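Local coordinates for adhesion and penetration protein autotransporter (Haemophilus influenzae, PDB 3SYJ), which probably acts as a serine protease and promotes bacterial adherence to and invasion of host cells, its secreted passenger domain also driving bacterial aggregation, at residues I7-K19 with V171-T183. Numbering follows the deposited sequence.
Sequences IDYQYYRDFAENK and VAGAYHYLTAGNT
A16 and A180 meet methyl to methyl, their CB atoms 3.6 Å apart, where helix 9-17 crosses edge strand 179-182 at 92°. The F15 ring, with CG anti to the backbone N (chi1 -154°), lies over G181, whose CA is 3.7 Å from the ring centroid, a CH-pi contact. The small A180 and G181 are consistent with the close approach of the two segment axes, 5.8 Å. I154 and V152 of strand 151-155 also line this tight part. The backbones add one weak hydrogen bond, A180 N to Y12 O at 3.3 Å.

Toward the loop before the strand the contact turns polar. The Y9 and Y177 rings come from opposite directions, and their OH atoms hydrogen-bond at 3.0 Å. R13, bent at chi2 and chi3, lays one guanidinium face against CD1 of Y177. R13 NE gives L178 O a weak hydrogen bond (3.2 Å, 125°). E17, partly exposed, marks the looser solvent side. A water links its OE2 to L178 N, R13 NH2 makes a long salt bridge to OE2, and R56 pairs with OE1.

Both segments belong to the N-terminal S6 protease domain. An apolar seam holds the helix on the sheet edge, with polar links, some weak, tying it to the preceding loop.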
loop_
_atom_site.group_PDB
_atom_site.type_symbol
_atom_site.label_atom_id
_atom_site.label_comp_id
_atom_site.label_asym_id
_atom_site.label_seq_id
_atom_site.Cartn_x
_atom_site.Cartn_y
_atom_site.Cartn_z
ATOM N N ILE A 7 43.412 -20.589 -38.272
ATOM C CA ILE A 7 42.734 -19.749 -37.287
ATOM C C ILE A 7 42.162 -18.516 -37.993
ATOM O O ILE A 7 42.815 -17.954 -38.881
ATOM C CB ILE A 7 43.711 -19.322 -36.175
ATOM C CG1 ILE A 7 44.052 -20.517 -35.285
ATOM C CG2 ILE A 7 43.140 -18.181 -35.337
ATOM C CD1 ILE A 7 45.253 -20.285 -34.406
ATOM N N ASP A 8 40.942 -18.118 -37.622
ATOM C CA ASP A 8 40.295 -16.942 -38.214
ATOM C C ASP A 8 41.259 -15.776 -38.275
ATOM O O ASP A 8 41.906 -15.447 -37.282
ATOM C CB ASP A 8 39.084 -16.506 -37.397
ATOM C CG ASP A 8 37.904 -17.428 -37.566
ATOM O OD1 ASP A 8 37.859 -18.172 -38.566
ATOM O OD2 ASP A 8 37.016 -17.408 -36.695
ATOM N N TYR A 9 41.350 -15.154 -39.444
ATOM C CA TYR A 9 42.210 -13.993 -39.627
ATOM C C TYR A 9 41.782 -12.890 -38.672
ATOM O O TYR A 9 42.606 -12.092 -38.235
ATOM C CB TYR A 9 42.123 -13.491 -41.067
ATOM C CG TYR A 9 43.324 -12.700 -41.539
ATOM C CD1 TYR A 9 44.619 -13.158 -41.327
ATOM C CD2 TYR A 9 43.160 -11.513 -42.232
ATOM C CE1 TYR A 9 45.723 -12.435 -41.783
ATOM C CE2 TYR A 9 44.250 -10.787 -42.688
ATOM C CZ TYR A 9 45.521 -11.248 -42.464
ATOM O OH TYR A 9 46.582 -10.509 -42.923
ATOM N N GLN A 10 40.493 -12.857 -38.336
ATOM C CA GLN A 10 39.965 -11.811 -37.464
ATOM C C GLN A 10 40.730 -11.686 -36.146
ATOM O O GLN A 10 40.917 -10.576 -35.644
ATOM C CB GLN A 10 38.475 -12.002 -37.197
ATOM C CG GLN A 10 37.797 -10.740 -36.675
ATOM C CD GLN A 10 37.780 -9.607 -37.704
ATOM O OE1 GLN A 10 37.515 -9.831 -38.886
ATOM N NE2 GLN A 10 38.052 -8.384 -37.251
ATOM N N TYR A 11 41.177 -12.812 -35.591
ATOM C CA TYR A 11 41.936 -12.776 -34.338
ATOM C C TYR A 11 43.140 -11.855 -34.458
ATOM O O TYR A 11 43.381 -11.005 -33.616
ATOM C CB TYR A 11 42.427 -14.170 -33.948
ATOM C CG TYR A 11 41.397 -15.038 -33.274
ATOM C CD1 TYR A 11 41.061 -14.842 -31.936
ATOM C CD2 TYR A 11 40.780 -16.076 -33.963
ATOM C CE1 TYR A 11 40.119 -15.654 -31.314
ATOM C CE2 TYR A 11 39.847 -16.888 -33.355
ATOM C CZ TYR A 11 39.520 -16.676 -32.036
ATOM O OH TYR A 11 38.590 -17.495 -31.448
ATOM N N TYR A 12 43.897 -12.034 -35.522
ATOM C CA TYR A 12 45.110 -11.272 -35.710
ATOM C C TYR A 12 44.825 -9.803 -35.995
ATOM O O TYR A 12 45.630 -8.930 -35.684
ATOM C CB TYR A 12 45.893 -11.875 -36.866
ATOM C CG TYR A 12 46.274 -13.325 -36.675
ATOM C CD1 TYR A 12 47.422 -13.678 -35.968
ATOM C CD2 TYR A 12 45.500 -14.341 -37.217
ATOM C CE1 TYR A 12 47.783 -15.009 -35.805
ATOM C CE2 TYR A 12 45.852 -15.671 -37.063
ATOM C CZ TYR A 12 46.993 -16.001 -36.356
ATOM O OH TYR A 12 47.337 -17.328 -36.207
ATOM N N ARG A 13 43.691 -9.529 -36.622
ATOM C CA ARG A 13 43.323 -8.153 -36.910
ATOM C C ARG A 13 42.850 -7.468 -35.629
ATOM O O ARG A 13 43.291 -6.369 -35.315
ATOM C CB ARG A 13 42.239 -8.092 -37.986
ATOM C CG ARG A 13 42.694 -8.530 -39.376
ATOM C CD ARG A 13 43.767 -7.622 -39.948
ATOM N NE ARG A 13 43.554 -6.232 -39.564
ATOM C CZ ARG A 13 42.641 -5.440 -40.107
ATOM N NH1 ARG A 13 41.874 -5.927 -41.065
ATOM N NH2 ARG A 13 42.486 -4.184 -39.693
ATOM N N ASP A 14 41.964 -8.128 -34.889
ATOM C CA ASP A 14 41.451 -7.578 -33.635
ATOM C C ASP A 14 42.591 -7.331 -32.650
ATOM O O ASP A 14 42.630 -6.300 -31.967
ATOM C CB ASP A 14 40.397 -8.506 -33.017
ATOM C CG ASP A 14 39.038 -8.403 -33.714
ATOM O OD1 ASP A 14 38.877 -7.506 -34.574
ATOM O OD2 ASP A 14 38.134 -9.215 -33.401
ATOM N N PHE A 15 43.516 -8.282 -32.589
ATOM C CA PHE A 15 44.686 -8.199 -31.718
ATOM C C PHE A 15 45.416 -6.873 -31.956
ATOM O O PHE A 15 45.697 -6.136 -31.013
ATOM C CB PHE A 15 45.628 -9.388 -31.981
ATOM C CG PHE A 15 46.497 -9.763 -30.807
ATOM C CD1 PHE A 15 46.043 -10.657 -29.849
ATOM C CD2 PHE A 15 47.772 -9.232 -30.668
ATOM C CE1 PHE A 15 46.840 -11.013 -28.773
ATOM C CE2 PHE A 15 48.576 -9.582 -29.593
ATOM C CZ PHE A 15 48.112 -10.477 -28.645
ATOM N N ALA A 16 45.690 -6.562 -33.224
ATOM C CA ALA A 16 46.463 -5.369 -33.567
ATOM C C ALA A 16 45.708 -4.073 -33.269
ATOM O O ALA A 16 46.315 -3.065 -32.906
ATOM C CB ALA A 16 46.877 -5.408 -35.018
ATOM N N GLU A 17 44.388 -4.106 -33.430
ATOM C CA GLU A 17 43.565 -2.914 -33.240
ATOM C C GLU A 17 43.000 -2.815 -31.820
ATOM O O GLU A 17 42.228 -1.905 -31.530
ATOM C CB GLU A 17 42.404 -2.877 -34.254
ATOM C CG GLU A 17 42.793 -3.108 -35.727
ATOM C CD GLU A 17 43.679 -2.009 -36.311
ATOM O OE1 GLU A 17 43.721 -0.888 -35.752
ATOM O OE2 GLU A 17 44.330 -2.268 -37.347
ATOM N N ASN A 18 43.377 -3.742 -30.941
ATOM C CA ASN A 18 42.764 -3.815 -29.613
ATOM C C ASN A 18 41.241 -3.848 -29.718
ATOM O O ASN A 18 40.548 -3.140 -28.989
ATOM C CB ASN A 18 43.197 -2.635 -28.721
ATOM C CG ASN A 18 44.608 -2.804 -28.156
ATOM O OD1 ASN A 18 45.496 -2.003 -28.442
ATOM N ND2 ASN A 18 44.818 -3.852 -27.363
ATOM N N LYS A 19 40.727 -4.662 -30.636
ATOM C CA LYS A 19 39.289 -4.812 -30.811
ATOM C C LYS A 19 38.856 -6.236 -30.502
ATOM O O LYS A 19 39.630 -7.024 -29.968
ATOM C CB LYS A 19 38.862 -4.392 -32.217
ATOM C CG LYS A 19 39.107 -2.921 -32.462
ATOM C CD LYS A 19 38.761 -2.491 -33.870
ATOM C CE LYS A 19 38.806 -0.979 -33.970
ATOM N NZ LYS A 19 38.334 -0.499 -35.289
ATOM N N VAL A 171 48.142 -12.183 -49.002
ATOM C CA VAL A 171 46.802 -11.622 -49.094
ATOM C C VAL A 171 46.805 -10.098 -49.225
ATOM O O VAL A 171 45.830 -9.514 -49.691
ATOM C CB VAL A 171 45.953 -12.052 -47.897
ATOM C CG1 VAL A 171 45.866 -13.580 -47.848
ATOM C CG2 VAL A 171 46.552 -11.506 -46.608
ATOM N N ALA A 172 47.903 -9.458 -48.833
ATOM C CA ALA A 172 48.025 -8.009 -48.989
ATOM C C ALA A 172 49.477 -7.544 -49.135
ATOM O O ALA A 172 50.397 -8.161 -48.598
ATOM C CB ALA A 172 47.349 -7.285 -47.831
ATOM N N GLY A 173 49.673 -6.450 -49.865
ATOM C CA GLY A 173 50.980 -5.825 -49.960
ATOM C C GLY A 173 51.348 -5.163 -48.641
ATOM O O GLY A 173 50.527 -5.111 -47.722
ATOM N N ALA A 174 52.576 -4.661 -48.542
ATOM C CA ALA A 174 53.042 -4.035 -47.312
ATOM C C ALA A 174 52.336 -2.714 -47.099
ATOM O O ALA A 174 51.871 -2.100 -48.054
ATOM C CB ALA A 174 54.535 -3.815 -47.354
ATOM N N TYR A 175 52.258 -2.295 -45.838
ATOM C CA TYR A 175 51.750 -0.977 -45.464
ATOM C C TYR A 175 50.286 -0.752 -45.818
ATOM O O TYR A 175 49.886 0.371 -46.070
ATOM C CB TYR A 175 52.606 0.134 -46.080
ATOM C CG TYR A 175 54.094 -0.091 -45.925
ATOM C CD1 TYR A 175 54.643 -0.403 -44.691
ATOM C CD2 TYR A 175 54.949 0.012 -47.011
ATOM C CE1 TYR A 175 55.998 -0.613 -44.545
ATOM C CE2 TYR A 175 56.315 -0.201 -46.871
ATOM C CZ TYR A 175 56.827 -0.510 -45.638
ATOM O OH TYR A 175 58.178 -0.715 -45.485
ATOM N N HIS A 176 49.488 -1.813 -45.820
ATOM C CA HIS A 176 48.054 -1.684 -46.063
ATOM C C HIS A 176 47.296 -1.672 -44.744
ATOM O O HIS A 176 46.378 -0.887 -44.561
ATOM C CB HIS A 176 47.532 -2.837 -46.923
ATOM C CG HIS A 176 47.868 -2.720 -48.377
ATOM N ND1 HIS A 176 46.942 -2.945 -49.375
ATOM C CD2 HIS A 176 49.030 -2.418 -49.004
ATOM C CE1 HIS A 176 47.518 -2.782 -50.553
ATOM N NE2 HIS A 176 48.785 -2.461 -50.355
ATOM N N TYR A 177 47.673 -2.568 -43.835
ATOM C CA TYR A 177 47.047 -2.642 -42.521
ATOM C C TYR A 177 47.926 -3.386 -41.508
ATOM O O TYR A 177 48.964 -3.963 -41.858
ATOM C CB TYR A 177 45.658 -3.288 -42.611
ATOM C CG TYR A 177 45.684 -4.676 -43.229
ATOM C CD1 TYR A 177 46.005 -5.790 -42.464
ATOM C CD2 TYR A 177 45.411 -4.859 -44.574
ATOM C CE1 TYR A 177 46.049 -7.056 -43.024
ATOM C CE2 TYR A 177 45.449 -6.106 -45.143
ATOM C CZ TYR A 177 45.768 -7.202 -44.365
ATOM O OH TYR A 177 45.807 -8.445 -44.948
ATOM N N LEU A 178 47.504 -3.358 -40.247
ATOM C CA LEU A 178 48.268 -3.968 -39.168
ATOM C C LEU A 178 47.801 -5.387 -38.884
ATOM O O LEU A 178 46.609 -5.675 -38.937
ATOM C CB LEU A 178 48.124 -3.136 -37.893
ATOM C CG LEU A 178 48.673 -1.709 -37.939
ATOM C CD1 LEU A 178 48.104 -0.916 -36.789
ATOM C CD2 LEU A 178 50.200 -1.700 -37.913
ATOM N N THR A 179 48.746 -6.271 -38.584
ATOM C CA THR A 179 48.422 -7.572 -38.007
ATOM C C THR A 179 49.333 -7.770 -36.818
ATOM O O THR A 179 50.404 -7.169 -36.752
ATOM C CB THR A 179 48.634 -8.741 -38.987
ATOM O OG1 THR A 179 49.983 -8.732 -39.471
ATOM C CG2 THR A 179 47.673 -8.640 -40.153
ATOM N N ALA A 180 48.919 -8.615 -35.880
ATOM C CA ALA A 180 49.665 -8.773 -34.642
ATOM C C ALA A 180 49.305 -10.073 -33.932
ATOM O O ALA A 180 48.371 -10.762 -34.318
ATOM C CB ALA A 180 49.416 -7.582 -33.727
ATOM N N GLY A 181 50.053 -10.401 -32.886
ATOM C CA GLY A 181 49.776 -11.580 -32.075
ATOM C C GLY A 181 50.918 -11.700 -31.092
ATOM O O GLY A 181 51.734 -10.786 -31.006
ATOM N N ASN A 182 51.004 -12.791 -30.345
ATOM C CA ASN A 182 52.223 -13.004 -29.567
ATOM C C ASN A 182 53.383 -13.344 -30.504
ATOM O O ASN A 182 53.161 -13.694 -31.665
ATOM C CB ASN A 182 52.050 -14.048 -28.456
ATOM C CG ASN A 182 51.603 -15.400 -28.972
ATOM O OD1 ASN A 182 50.411 -15.670 -29.089
ATOM N ND2 ASN A 182 52.566 -16.274 -29.253
ATOM N N THR A 183 54.615 -13.207 -30.031
ATOM C CA THR A 183 55.763 -13.546 -30.869
ATOM C C THR A 183 55.961 -15.056 -30.922
ATOM O O THR A 183 55.358 -15.803 -30.147
ATOM C CB THR A 183 57.063 -12.915 -30.350
ATOM O OG1 THR A 183 57.442 -13.531 -29.110
ATOM C CG2 THR A 183 56.873 -11.428 -30.142
HETATM O O HOH W 1 45.611 -1.232 -39.626
#